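Side-chain contacts in oxidoreductase, Gfo/Idh/MocA family (Pseudomonas syringae pv. tomato, PDB 3DTY), which probably catalyses a redox reaction with a nicotinamide nucleotide cofactor on a substrate not yet identified, and binds magnesium: residues A[73-78]-A[84-89]; A[105-110]-A[129-134]; A[111-116]-A[343-348]; A[117-120]-A[124-127]; A[335-340]-A[360-365]. All blocks are in the same frame, centred on the assembly; numbering follows the deposited sequence.

Contact 1. Residues A[73-78]-A[84-89]; sequences LSMFEQ and DGIQAV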
# COMPACT_ATOMS: atom_id res chain seq x y z
N LEU A 73 42.78 -1.50 25.47
CA LEU A 73 44.17 -1.97 25.49
C LEU A 73 44.46 -2.93 26.64
O LEU A 73 45.03 -4.01 26.43
CB LEU A 73 45.13 -0.79 25.53
CG LEU A 73 45.88 -0.57 24.21
CD1 LEU A 73 46.12 0.90 23.97
CD2 LEU A 73 47.18 -1.36 24.24
N SER A 74 44.08 -2.55 27.85
CA SER A 74 44.32 -3.43 28.98
C SER A 74 43.57 -4.75 28.75
O SER A 74 44.08 -5.83 29.09
CB SER A 74 43.86 -2.76 30.29
OG SER A 74 42.54 -2.27 30.19
N MSE A 75 42.38 -4.68 28.17
CA MSE A 75 41.62 -5.89 27.89
C MSE A 75 42.36 -6.79 26.91
O MSE A 75 42.57 -7.97 27.18
CB MSE A 75 40.23 -5.55 27.31
CG MSE A 75 39.48 -6.80 26.82
SE MSE A 75 37.56 -6.58 26.63
CE MSE A 75 37.50 -5.76 24.87
N PHE A 76 42.77 -6.24 25.77
CA PHE A 76 43.48 -7.03 24.78
C PHE A 76 44.75 -7.66 25.35
O PHE A 76 45.02 -8.84 25.14
CB PHE A 76 43.83 -6.17 23.55
CG PHE A 76 42.63 -5.68 22.78
CD1 PHE A 76 41.36 -6.22 23.01
CD2 PHE A 76 42.77 -4.69 21.81
CE1 PHE A 76 40.26 -5.78 22.29
CE2 PHE A 76 41.67 -4.24 21.09
CZ PHE A 76 40.41 -4.78 21.33
N GLU A 77 45.54 -6.87 26.07
CA GLU A 77 46.78 -7.35 26.67
C GLU A 77 46.59 -8.50 27.67
O GLU A 77 47.24 -9.54 27.56
CB GLU A 77 47.53 -6.19 27.35
CG GLU A 77 48.42 -5.40 26.41
CD GLU A 77 48.75 -4.01 26.95
OE1 GLU A 77 48.83 -3.85 28.19
OE2 GLU A 77 48.94 -3.08 26.12
N GLN A 78 45.69 -8.29 28.63
CA GLN A 78 45.42 -9.28 29.66
C GLN A 78 44.66 -10.52 29.18
O GLN A 78 44.95 -11.64 29.60
CB GLN A 78 44.67 -8.62 30.82
CG GLN A 78 45.57 -7.73 31.68
CD GLN A 78 44.80 -6.84 32.64
OE1 GLN A 78 44.01 -7.30 33.46
NE2 GLN A 78 45.05 -5.53 32.54
N ASP A 84 41.31 -19.03 28.31
CA ASP A 84 39.90 -18.86 27.99
C ASP A 84 39.68 -17.40 27.63
O ASP A 84 38.61 -16.84 27.87
CB ASP A 84 39.05 -19.24 29.21
CG ASP A 84 39.26 -18.30 30.38
OD1 ASP A 84 40.38 -17.78 30.52
OD2 ASP A 84 38.31 -18.09 31.16
N GLY A 85 40.71 -16.77 27.07
CA GLY A 85 40.62 -15.38 26.68
C GLY A 85 39.73 -15.18 25.47
O GLY A 85 39.52 -16.10 24.68
N ILE A 86 39.20 -13.97 25.31
CA ILE A 86 38.32 -13.68 24.19
C ILE A 86 38.92 -14.07 22.84
O ILE A 86 40.14 -14.00 22.64
CB ILE A 86 37.95 -12.18 24.14
CG1 ILE A 86 39.22 -11.32 24.15
CG2 ILE A 86 37.04 -11.83 25.31
CD1 ILE A 86 38.95 -9.83 23.87
N GLN A 87 38.05 -14.49 21.94
CA GLN A 87 38.44 -14.89 20.59
C GLN A 87 38.01 -13.82 19.60
O GLN A 87 38.56 -13.70 18.51
CB GLN A 87 37.77 -16.21 20.21
CG GLN A 87 38.27 -17.41 20.98
CD GLN A 87 37.34 -18.60 20.84
OE1 GLN A 87 36.26 -18.63 21.43
NE2 GLN A 87 37.75 -19.58 20.05
N ALA A 88 37.01 -13.04 19.99
CA ALA A 88 36.48 -11.99 19.13
C ALA A 88 36.00 -10.77 19.91
O ALA A 88 35.69 -10.86 21.10
CB ALA A 88 35.34 -12.56 18.30
N VAL A 89 35.94 -9.63 19.23
CA VAL A 89 35.49 -8.40 19.87
C VAL A 89 34.66 -7.53 18.93
O VAL A 89 34.95 -7.42 17.74
CB VAL A 89 36.70 -7.57 20.39
CG1 VAL A 89 37.62 -7.20 19.24
CG2 VAL A 89 36.21 -6.32 21.09
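The flat group here is the F76 ring. Two methyls approach it from the segment 84-89, and both come obliquely, neither squarely over a face nor in line with the edge. I86 CD1 lies 4.4 Å from F76 CD1. V89 CG1 lies 4.2 Å from F76 CZ, on the far end of the ring. F76 sets out beside the segment 84-89, and its ring comes nearer. M75, a selenomethionine, works beside the ring. Its CG is 4.3 Å from I86 CD1, so this one methyl touches both M75 and F76. The M75 chain then bends at its third torsion (83°), which brings CE to within 4.0 Å of V89 CG2. V89 therefore gives one methyl to F76 and the other to M75. Helix 72-79 is joined in this way to the loop before strand 88-92 and to the strand's start in the Rossmann-type domain. The ring also meets A104 and A105 of helix 98-107, and I86 reaches V43 and A44 of strand 40-46. No hydrogen bond crosses between the two segments. All four touching residues are buried and meet through carbon atoms alone. A polar tie comes from just past 73-78, where I86 N bonds to E79 OE1. The chemistry of the side chains that meet is therefore plain hydrophobic packing, which has no direction of its own.

Contact 2. Residues A[105-110]-A[129-134]; sequences ALEAGL and RELSHK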
# COMPACT_ATOMS: atom_id res chain seq x y z
N ALA A 105 43.04 -4.71 18.09
CA ALA A 105 42.40 -6.01 18.19
C ALA A 105 43.05 -7.00 17.22
O ALA A 105 43.37 -8.12 17.60
CB ALA A 105 40.92 -5.90 17.90
N LEU A 106 43.24 -6.59 15.97
CA LEU A 106 43.86 -7.48 14.98
C LEU A 106 45.28 -7.85 15.40
O LEU A 106 45.68 -9.02 15.34
CB LEU A 106 43.88 -6.81 13.60
CG LEU A 106 42.56 -6.68 12.83
CD1 LEU A 106 42.80 -5.89 11.54
CD2 LEU A 106 42.00 -8.07 12.50
N GLU A 107 46.05 -6.85 15.81
CA GLU A 107 47.43 -7.07 16.23
C GLU A 107 47.45 -8.01 17.43
O GLU A 107 48.44 -8.69 17.67
CB GLU A 107 48.10 -5.75 16.59
CG GLU A 107 48.05 -4.73 15.48
CD GLU A 107 48.79 -3.46 15.82
OE1 GLU A 107 48.58 -2.91 16.92
OE2 GLU A 107 49.57 -3.00 14.96
N ALA A 108 46.34 -8.04 18.17
CA ALA A 108 46.23 -8.91 19.33
C ALA A 108 45.64 -10.27 18.96
O ALA A 108 45.28 -11.06 19.84
CB ALA A 108 45.38 -8.24 20.39
N GLY A 109 45.55 -10.55 17.66
CA GLY A 109 45.02 -11.83 17.21
C GLY A 109 43.54 -12.04 17.45
O GLY A 109 43.09 -13.16 17.67
N LEU A 110 42.76 -10.97 17.39
CA LEU A 110 41.33 -11.09 17.63
C LEU A 110 40.49 -10.86 16.38
O LEU A 110 40.78 -9.97 15.58
CB LEU A 110 40.90 -10.08 18.69
CG LEU A 110 41.57 -10.14 20.06
CD1 LEU A 110 41.05 -9.00 20.92
CD2 LEU A 110 41.29 -11.49 20.72
N ARG A 129 43.02 -4.00 6.36
CA ARG A 129 42.94 -5.14 5.45
C ARG A 129 44.27 -5.89 5.45
O ARG A 129 44.31 -7.12 5.48
CB ARG A 129 42.60 -4.67 4.04
CG ARG A 129 42.72 -5.76 2.98
CD ARG A 129 42.56 -5.19 1.58
NE ARG A 129 41.17 -5.21 1.15
CZ ARG A 129 40.71 -4.58 0.07
NH1 ARG A 129 41.54 -3.86 -0.68
NH2 ARG A 129 39.43 -4.68 -0.25
N GLU A 130 45.37 -5.13 5.39
CA GLU A 130 46.71 -5.72 5.42
C GLU A 130 46.89 -6.53 6.71
O GLU A 130 47.31 -7.69 6.68
CB GLU A 130 47.78 -4.62 5.35
CG GLU A 130 48.11 -4.11 3.94
CD GLU A 130 48.72 -2.70 3.94
OE1 GLU A 130 49.48 -2.36 4.87
OE2 GLU A 130 48.43 -1.93 2.99
N LEU A 131 46.57 -5.91 7.84
CA LEU A 131 46.69 -6.56 9.14
C LEU A 131 45.77 -7.77 9.26
O LEU A 131 46.13 -8.79 9.88
CB LEU A 131 46.36 -5.58 10.26
CG LEU A 131 47.39 -4.48 10.50
CD1 LEU A 131 46.79 -3.45 11.44
CD2 LEU A 131 48.67 -5.07 11.08
N SER A 132 44.58 -7.66 8.68
CA SER A 132 43.62 -8.75 8.72
C SER A 132 44.20 -9.99 8.04
O SER A 132 44.08 -11.10 8.56
CB SER A 132 42.32 -8.34 8.02
OG SER A 132 41.38 -9.39 8.08
N HIS A 133 44.82 -9.80 6.88
CA HIS A 133 45.40 -10.93 6.18
C HIS A 133 46.62 -11.45 6.92
O HIS A 133 46.82 -12.66 7.05
CB HIS A 133 45.78 -10.54 4.74
CG HIS A 133 44.60 -10.18 3.88
ND1 HIS A 133 43.46 -10.94 3.83
CD2 HIS A 133 44.41 -9.15 3.03
CE1 HIS A 133 42.60 -10.39 2.98
NE2 HIS A 133 43.16 -9.30 2.48
N LYS A 134 47.44 -10.54 7.44
CA LYS A 134 48.64 -10.91 8.17
C LYS A 134 48.35 -11.75 9.40
O LYS A 134 49.00 -12.78 9.64
CB LYS A 134 49.40 -9.65 8.61
CG LYS A 134 50.63 -9.92 9.46
CD LYS A 134 51.27 -8.63 9.93
CE LYS A 134 52.54 -8.90 10.72
NZ LYS A 134 53.14 -7.63 11.25
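A Schellman motif ends helix 98-107, and L106, which belongs to it, packs on L131 and S132 of the next helix. In the motif G109 has positive phi and is the C' residue. G109 N bonds to L106 O at 2.8 Å, and L110 N bonds to A105 O at 2.9 Å. Just before this turn the L106 side chain leaves the helix toward the segment 129-134. Its CG stands anti to the carbonyl carbon (chi1 -73°), and the chain beyond stays extended, which carries CD1 across to the other helix. L106 CD1 lies 3.8 Å from L131 CB, and the same methyl is 3.8 Å from the backbone S132 N. L106 CD2 is 4.2 Å from S132 CA. The two leucine side chains meet at a slant. At the outer rim E107 CG touches L131 CD1 more loosely, at 4.4 Å. The E107 carboxylate turns to K103 in a salt bridge, so only the aliphatic part of this side chain serves the contact. S132 OG is likewise occupied, by a hydrogen bond to R137 O. No hydrogen bond joins the two segments. The contact sets the end of helix 98-107 against the end of helix 122-134. L106 and S132 both also touch V139 of strand 139-141, so the pair of helices rests on the outermost strand of the parallel sheet within this chain.

Contact 3. Residues A[111-116]-A[343-348]; sequences HVVCEK and LAMDAT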
# COMPACT_ATOMS: atom_id res chain seq x y z
N HIS A 111 39.46 -11.69 16.19
CA HIS A 111 38.55 -11.48 15.07
C HIS A 111 37.76 -10.25 15.50
O HIS A 111 37.41 -10.11 16.67
CB HIS A 111 37.57 -12.64 14.88
CG HIS A 111 38.19 -13.89 14.35
ND1 HIS A 111 38.43 -14.99 15.14
CD2 HIS A 111 38.61 -14.22 13.11
CE1 HIS A 111 38.98 -15.95 14.41
NE2 HIS A 111 39.10 -15.51 13.17
N VAL A 112 37.45 -9.39 14.54
CA VAL A 112 36.72 -8.16 14.83
C VAL A 112 35.39 -8.01 14.11
O VAL A 112 35.20 -8.47 12.98
CB VAL A 112 37.57 -6.92 14.47
CG1 VAL A 112 36.84 -5.64 14.85
CG2 VAL A 112 38.91 -6.99 15.18
N VAL A 113 34.45 -7.38 14.80
CA VAL A 113 33.15 -7.06 14.23
C VAL A 113 33.08 -5.58 14.57
O VAL A 113 32.98 -5.22 15.73
CB VAL A 113 31.99 -7.81 14.89
CG1 VAL A 113 30.67 -7.25 14.39
CG2 VAL A 113 32.08 -9.29 14.57
N CYS A 114 33.19 -4.74 13.55
CA CYS A 114 33.19 -3.30 13.76
C CYS A 114 31.92 -2.62 13.28
O CYS A 114 31.42 -2.91 12.19
CB CYS A 114 34.40 -2.68 13.05
SG CYS A 114 34.71 -0.93 13.48
N GLU A 115 31.40 -1.74 14.12
CA GLU A 115 30.20 -0.99 13.78
C GLU A 115 30.67 -0.09 12.65
O GLU A 115 31.75 0.49 12.74
CB GLU A 115 29.76 -0.15 14.98
CG GLU A 115 28.56 0.77 14.73
CD GLU A 115 27.28 0.00 14.42
OE1 GLU A 115 27.12 -1.12 14.93
OE2 GLU A 115 26.42 0.53 13.68
N LYS A 116 29.90 -0.00 11.57
CA LYS A 116 30.34 0.86 10.49
C LYS A 116 30.34 2.30 10.99
O LYS A 116 29.62 2.63 11.93
CB LYS A 116 29.45 0.70 9.24
CG LYS A 116 28.02 0.28 9.50
CD LYS A 116 27.15 1.46 9.90
CE LYS A 116 26.97 2.42 8.73
NZ LYS A 116 26.16 3.59 9.13
N LEU A 343 30.52 -17.99 11.35
CA LEU A 343 30.91 -19.00 10.37
C LEU A 343 32.22 -18.58 9.70
O LEU A 343 33.09 -19.41 9.45
CB LEU A 343 29.80 -19.17 9.31
CG LEU A 343 28.51 -19.83 9.80
CD1 LEU A 343 27.47 -19.90 8.68
CD2 LEU A 343 28.84 -21.22 10.34
N ALA A 344 32.36 -17.29 9.42
CA ALA A 344 33.58 -16.80 8.78
C ALA A 344 34.77 -16.98 9.73
O ALA A 344 35.86 -17.37 9.32
CB ALA A 344 33.41 -15.32 8.40
N MSE A 345 34.55 -16.71 11.01
CA MSE A 345 35.61 -16.86 11.99
C MSE A 345 36.09 -18.30 12.08
O MSE A 345 37.29 -18.57 12.13
CB MSE A 345 35.12 -16.40 13.37
CG MSE A 345 34.78 -14.93 13.44
SE MSE A 345 34.15 -14.41 15.17
CE MSE A 345 33.66 -12.58 14.76
N ASP A 346 35.13 -19.23 12.09
CA ASP A 346 35.44 -20.64 12.19
C ASP A 346 36.16 -21.17 10.96
O ASP A 346 37.09 -21.97 11.07
CB ASP A 346 34.16 -21.44 12.42
CG ASP A 346 34.43 -22.88 12.81
OD1 ASP A 346 34.79 -23.11 13.98
OD2 ASP A 346 34.29 -23.78 11.96
N ALA A 347 35.73 -20.74 9.78
CA ALA A 347 36.36 -21.19 8.55
C ALA A 347 37.79 -20.66 8.51
O ALA A 347 38.72 -21.36 8.11
CB ALA A 347 35.59 -20.69 7.34
N THR A 348 37.95 -19.41 8.94
CA THR A 348 39.26 -18.77 8.98
C THR A 348 40.18 -19.50 9.96
O THR A 348 41.35 -19.73 9.65
CB THR A 348 39.17 -17.29 9.41
OG1 THR A 348 38.46 -16.54 8.41
CG2 THR A 348 40.55 -16.69 9.58
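The tight part of this contact is the packing of M345, a selenomethionine, over the H111 ring. M345 CB stands over one face, 3.9 Å from the ring centroid and only 3° off the ring normal. This is a CH-pi contact, almost directly over the centre of the ring. M345 CG follows at 3.7 Å from H111 CG. The selenium lies further out, 4.7 Å from the H111 centroid and 38° off the normal, so it meets the ring obliquely. The M345 chain is extended beyond CG and runs past the histidine in the opposite sense. Its CE is thereby delivered to V113 CG2 at 3.7 Å, where the two side chains cross at about a right angle. The packing slackens toward T348. There the methyl CG2 lies at the ring edge, near its plane, 4.0 Å from H111 NE2. T348 OG1 does not join in: it bonds to A344 O at 2.9 Å, from the opposite face of that carbonyl to the backbone T348 N. On the outer side of the helix D346 points away from the strand, is partly exposed, and forms a salt bridge with R350. The strand 111-114 and the helix segment 343-348 run nearly antiparallel, at 158°, with axes 10.0 Å apart. M345 and H111 also touch A88 of strand 88-92. V112 faces the other way, to A105 of helix 98-107. The contact thus covers the opposite face of the Rossmann-type sheet with helix 330-349 of the C-terminal part.

Contact 4. Residues A[117-120]-A[124-127]; sequences PLCF and QAEN. With MG (magnesium ion), chain F.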
# COMPACT_ATOMS: atom_id res chain seq x y z
N PRO A 117 31.20 3.15 10.42
CA PRO A 117 32.11 2.75 9.35
C PRO A 117 33.35 2.08 9.93
O PRO A 117 33.61 2.16 11.13
CB PRO A 117 32.44 4.07 8.67
CG PRO A 117 32.53 4.99 9.85
CD PRO A 117 31.31 4.60 10.68
N LEU A 118 34.12 1.42 9.07
CA LEU A 118 35.34 0.75 9.48
C LEU A 118 36.36 1.79 9.94
O LEU A 118 37.09 1.59 10.91
CB LEU A 118 35.90 -0.04 8.31
CG LEU A 118 37.20 -0.77 8.61
CD1 LEU A 118 36.97 -1.83 9.68
CD2 LEU A 118 37.71 -1.41 7.33
N CYS A 119 36.40 2.90 9.22
CA CYS A 119 37.32 3.99 9.52
C CYS A 119 36.95 5.17 8.61
O CYS A 119 35.91 5.13 7.95
CB CYS A 119 38.77 3.54 9.29
SG CYS A 119 39.07 2.72 7.70
N PHE A 120 37.79 6.19 8.57
CA PHE A 120 37.49 7.37 7.75
C PHE A 120 38.22 7.49 6.42
O PHE A 120 37.68 8.06 5.47
CB PHE A 120 37.72 8.64 8.56
CG PHE A 120 36.78 8.81 9.72
CD1 PHE A 120 35.46 8.38 9.62
CD2 PHE A 120 37.20 9.43 10.89
CE1 PHE A 120 34.56 8.57 10.67
CE2 PHE A 120 36.31 9.63 11.95
CZ PHE A 120 34.99 9.20 11.84
N GLN A 124 43.75 4.13 5.80
CA GLN A 124 43.57 3.43 7.06
C GLN A 124 42.88 2.10 6.76
O GLN A 124 43.29 1.05 7.26
CB GLN A 124 42.70 4.24 8.03
CG GLN A 124 43.31 5.56 8.46
CD GLN A 124 42.37 6.40 9.30
OE1 GLN A 124 41.15 6.38 9.11
NE2 GLN A 124 42.93 7.17 10.22
N ALA A 125 41.85 2.14 5.92
CA ALA A 125 41.12 0.92 5.55
C ALA A 125 42.06 -0.15 4.99
O ALA A 125 41.98 -1.32 5.36
CB ALA A 125 40.06 1.25 4.53
N GLU A 126 42.96 0.26 4.09
CA GLU A 126 43.91 -0.67 3.48
C GLU A 126 44.87 -1.23 4.53
O GLU A 126 45.36 -2.35 4.38
CB GLU A 126 44.70 0.02 2.37
CG GLU A 126 43.83 0.59 1.26
CD GLU A 126 43.35 -0.47 0.28
OE1 GLU A 126 43.37 -1.67 0.62
OE2 GLU A 126 42.95 -0.09 -0.84
N ASN A 127 45.13 -0.45 5.57
CA ASN A 127 46.02 -0.90 6.65
C ASN A 127 45.37 -2.02 7.44
O ASN A 127 46.01 -3.01 7.78
CB ASN A 127 46.35 0.24 7.63
CG ASN A 127 47.21 1.32 7.01
OD1 ASN A 127 47.82 1.12 5.96
ND2 ASN A 127 47.27 2.48 7.66
MG MG F . 49.19 2.55 5.01
O HOH W 1 39.35 6.87 10.85
O HOH W 2 49.96 0.60 4.11
O HOH W 3 47.82 1.76 3.61
O HOH W 4 50.19 3.35 3.63
O HOH W 5 50.46 2.40 6.46
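C119 and Q124 face each other in the Rossmann-type domain, where the loop after strand 111-114 turns into helix 122-134. The loop opens with a cis peptide before P117. E115, K116 and P117 match the EKP motif of the Gfo/Idh/MocA family, which in relatives lies near the nicotinamide. C119 points its side chain at the helix, and its SG sits beside A125. C119 SG is 3.6 Å from A125 CB and 3.4 Å from the backbone A125 N. Q124 points back at the loop. Its chain is extended beyond CG and passes alongside C119, with Q124 OE1 3.7 Å from C119 CB. The amide oxygen ends near the backbone of F120. There F120 N gives Q124 OE1 a weak hydrogen bond, 3.4 Å long and bent to 147°. A water bridges the same two atoms with shorter bonds: it accepts from F120 N at 2.8 Å and donates to Q124 OE1 at 2.6 Å. The water reinforces the weak direct bond between loop and helix. V371 of helix 364-382 packs on C119, and Y99 of helix 98-107 touches both C119 and Q124. One turn on, N127 turns to the magnesium ion and not to the loop. Its ND2 bonds to Y99 OH, which helps set the turn of the amide. N127 OD1 binds magnesium at 2.2 Å, and E123 OE2 with four waters completes six ligands.

Contact 5. Residues A[335-340]-A[360-365]; sequences ANLYYR and RYPGID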
# COMPACT_ATOMS: atom_id res chain seq x y z
N ALA A 335 20.90 -11.02 13.78
CA ALA A 335 21.32 -12.31 14.32
C ALA A 335 21.85 -13.13 13.15
O ALA A 335 22.82 -13.87 13.29
CB ALA A 335 20.16 -13.02 15.00
N ASN A 336 21.20 -13.01 11.99
CA ASN A 336 21.62 -13.75 10.80
C ASN A 336 23.02 -13.28 10.38
O ASN A 336 23.85 -14.08 9.93
CB ASN A 336 20.64 -13.53 9.64
CG ASN A 336 19.26 -14.11 9.91
OD1 ASN A 336 19.11 -15.03 10.71
ND2 ASN A 336 18.25 -13.60 9.21
N LEU A 337 23.26 -11.99 10.54
CA LEU A 337 24.55 -11.42 10.19
C LEU A 337 25.62 -11.95 11.14
O LEU A 337 26.64 -12.49 10.71
CB LEU A 337 24.50 -9.90 10.27
CG LEU A 337 25.80 -9.18 9.89
CD1 LEU A 337 26.08 -9.37 8.42
CD2 LEU A 337 25.69 -7.71 10.22
N TYR A 338 25.39 -11.79 12.44
CA TYR A 338 26.36 -12.26 13.42
C TYR A 338 26.65 -13.75 13.28
O TYR A 338 27.75 -14.21 13.59
CB TYR A 338 25.88 -11.97 14.85
CG TYR A 338 26.55 -10.76 15.47
CD1 TYR A 338 26.04 -9.48 15.31
CD2 TYR A 338 27.72 -10.91 16.21
CE1 TYR A 338 26.68 -8.36 15.88
CE2 TYR A 338 28.37 -9.81 16.77
CZ TYR A 338 27.85 -8.55 16.61
OH TYR A 338 28.51 -7.48 17.19
N TYR A 339 25.66 -14.51 12.82
CA TYR A 339 25.84 -15.94 12.63
C TYR A 339 26.85 -16.18 11.51
O TYR A 339 27.65 -17.10 11.59
CB TYR A 339 24.51 -16.62 12.30
CG TYR A 339 24.62 -18.12 12.15
CD1 TYR A 339 24.98 -18.92 13.24
CD2 TYR A 339 24.39 -18.74 10.92
CE1 TYR A 339 25.09 -20.30 13.10
CE2 TYR A 339 24.50 -20.12 10.78
CZ TYR A 339 24.85 -20.89 11.87
OH TYR A 339 24.98 -22.25 11.74
N ARG A 340 26.79 -15.35 10.47
CA ARG A 340 27.72 -15.49 9.36
C ARG A 340 29.11 -15.07 9.80
O ARG A 340 30.11 -15.65 9.37
CB ARG A 340 27.26 -14.66 8.16
CG ARG A 340 26.05 -15.26 7.48
CD ARG A 340 25.53 -14.39 6.38
NE ARG A 340 24.26 -14.90 5.87
CZ ARG A 340 23.48 -14.23 5.03
NH1 ARG A 340 23.85 -13.03 4.60
NH2 ARG A 340 22.33 -14.76 4.62
N ARG A 360 28.73 -15.62 2.71
CA ARG A 360 28.41 -14.29 2.21
C ARG A 360 28.17 -13.35 3.38
O ARG A 360 27.12 -13.40 4.02
CB ARG A 360 27.14 -14.35 1.35
CG ARG A 360 27.19 -13.59 0.04
CD ARG A 360 25.86 -13.74 -0.70
NE ARG A 360 25.35 -15.11 -0.58
CZ ARG A 360 25.73 -16.13 -1.33
NH1 ARG A 360 26.64 -15.97 -2.28
NH2 ARG A 360 25.22 -17.34 -1.10
N TYR A 361 29.15 -12.50 3.67
CA TYR A 361 29.01 -11.57 4.79
C TYR A 361 29.81 -10.31 4.52
O TYR A 361 30.75 -10.31 3.73
CB TYR A 361 29.54 -12.22 6.07
CG TYR A 361 31.05 -12.27 6.17
CD1 TYR A 361 31.74 -11.44 7.05
CD2 TYR A 361 31.79 -13.15 5.37
CE1 TYR A 361 33.13 -11.47 7.14
CE2 TYR A 361 33.19 -13.19 5.45
CZ TYR A 361 33.85 -12.34 6.33
OH TYR A 361 35.22 -12.36 6.40
N PRO A 362 29.43 -9.20 5.17
CA PRO A 362 30.15 -7.94 4.97
C PRO A 362 31.45 -8.03 5.76
O PRO A 362 31.46 -7.83 6.97
CB PRO A 362 29.19 -6.90 5.54
CG PRO A 362 28.52 -7.65 6.66
CD PRO A 362 28.25 -9.01 6.04
N GLY A 363 32.54 -8.36 5.06
CA GLY A 363 33.84 -8.48 5.70
C GLY A 363 34.78 -7.32 5.40
O GLY A 363 34.33 -6.25 4.98
N ILE A 364 36.08 -7.52 5.60
CA ILE A 364 37.06 -6.47 5.37
C ILE A 364 36.92 -5.78 4.01
O ILE A 364 37.04 -4.57 3.90
CB ILE A 364 38.52 -7.00 5.54
CG1 ILE A 364 39.50 -5.82 5.50
CG2 ILE A 364 38.85 -8.01 4.45
CD1 ILE A 364 39.25 -4.81 6.61
N ASP A 365 36.67 -6.56 2.96
CA ASP A 365 36.52 -5.98 1.63
C ASP A 365 35.35 -4.99 1.58
O ASP A 365 35.51 -3.86 1.14
CB ASP A 365 36.31 -7.08 0.57
CG ASP A 365 37.58 -7.86 0.29
OD1 ASP A 365 38.68 -7.39 0.68
OD2 ASP A 365 37.49 -8.94 -0.33
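L337 has CG anti to its own N, and the second torsion of 68° then turns CD1 toward P362. R340, one turn later, has CG beside its N (chi1 -73°) and stays extended from there to NE, which takes its CD and guanidinium to the carbonyl oxygen of R360. The leucine methyl CD1 meets the proline ring at a slant. It lies 3.2 Å from P362 CD, closer than normal van der Waals contact, so the exact position of this methyl is doubtful. The arginine touches mostly with its aliphatic part. R340 CB lies 3.9 Å from Y361 CB, and R340 CD comes to 3.0 Å from R360 O. The guanidinium stands obliquely to this carbonyl. R340 NH1 gives R360 O only a weak hydrogen bond, 3.3 Å long with an angle of 124°. The main polar partner of R340 is D319, in a salt bridge through NH2. R360 is likewise paired with E152, whose other carboxylate oxygen forms a long, weak ion pair with R340. R340 NH1 and R360 NE are 5.8 Å apart; E152 and D319 would tend to offset this like charge. From CB the tyrosine ring leads away from the segment 335-340 and packs on F341 and A344 further along the same helix. Helix 330-349 thereby carries the loop 360-363. G363 is the N-cap of helix 364-382, and P362 has a backbone hydrogen bond with V141 of strand 139-141. The loop thus lies between the long helix and the edge of the Rossmann-type sheet.

Contacts 1 to 4 use the parallel sheet and its helices, and contacts 3 and 5 bring helix 330-349 to it. Contacts 1 and 2 touch where F76 packs on A105 and L110. Contacts 1 and 3 share the sheet, V89 N lying 3.0 Å from H111 O. Contacts 3 and 5 are the closest pair, with centres 7 Å apart; V113 CG1 reaches Y338 OH at 3.5 Å. R129 of contact 2 forms a salt bridge with D365 of contact 5, and L118 of contact 4 packs on I364. The magnesium ion that N127 of contact 4 binds is about 9 Å from the L131 side chain of contact 2; contacts 1, 3 and 5 lie away from it.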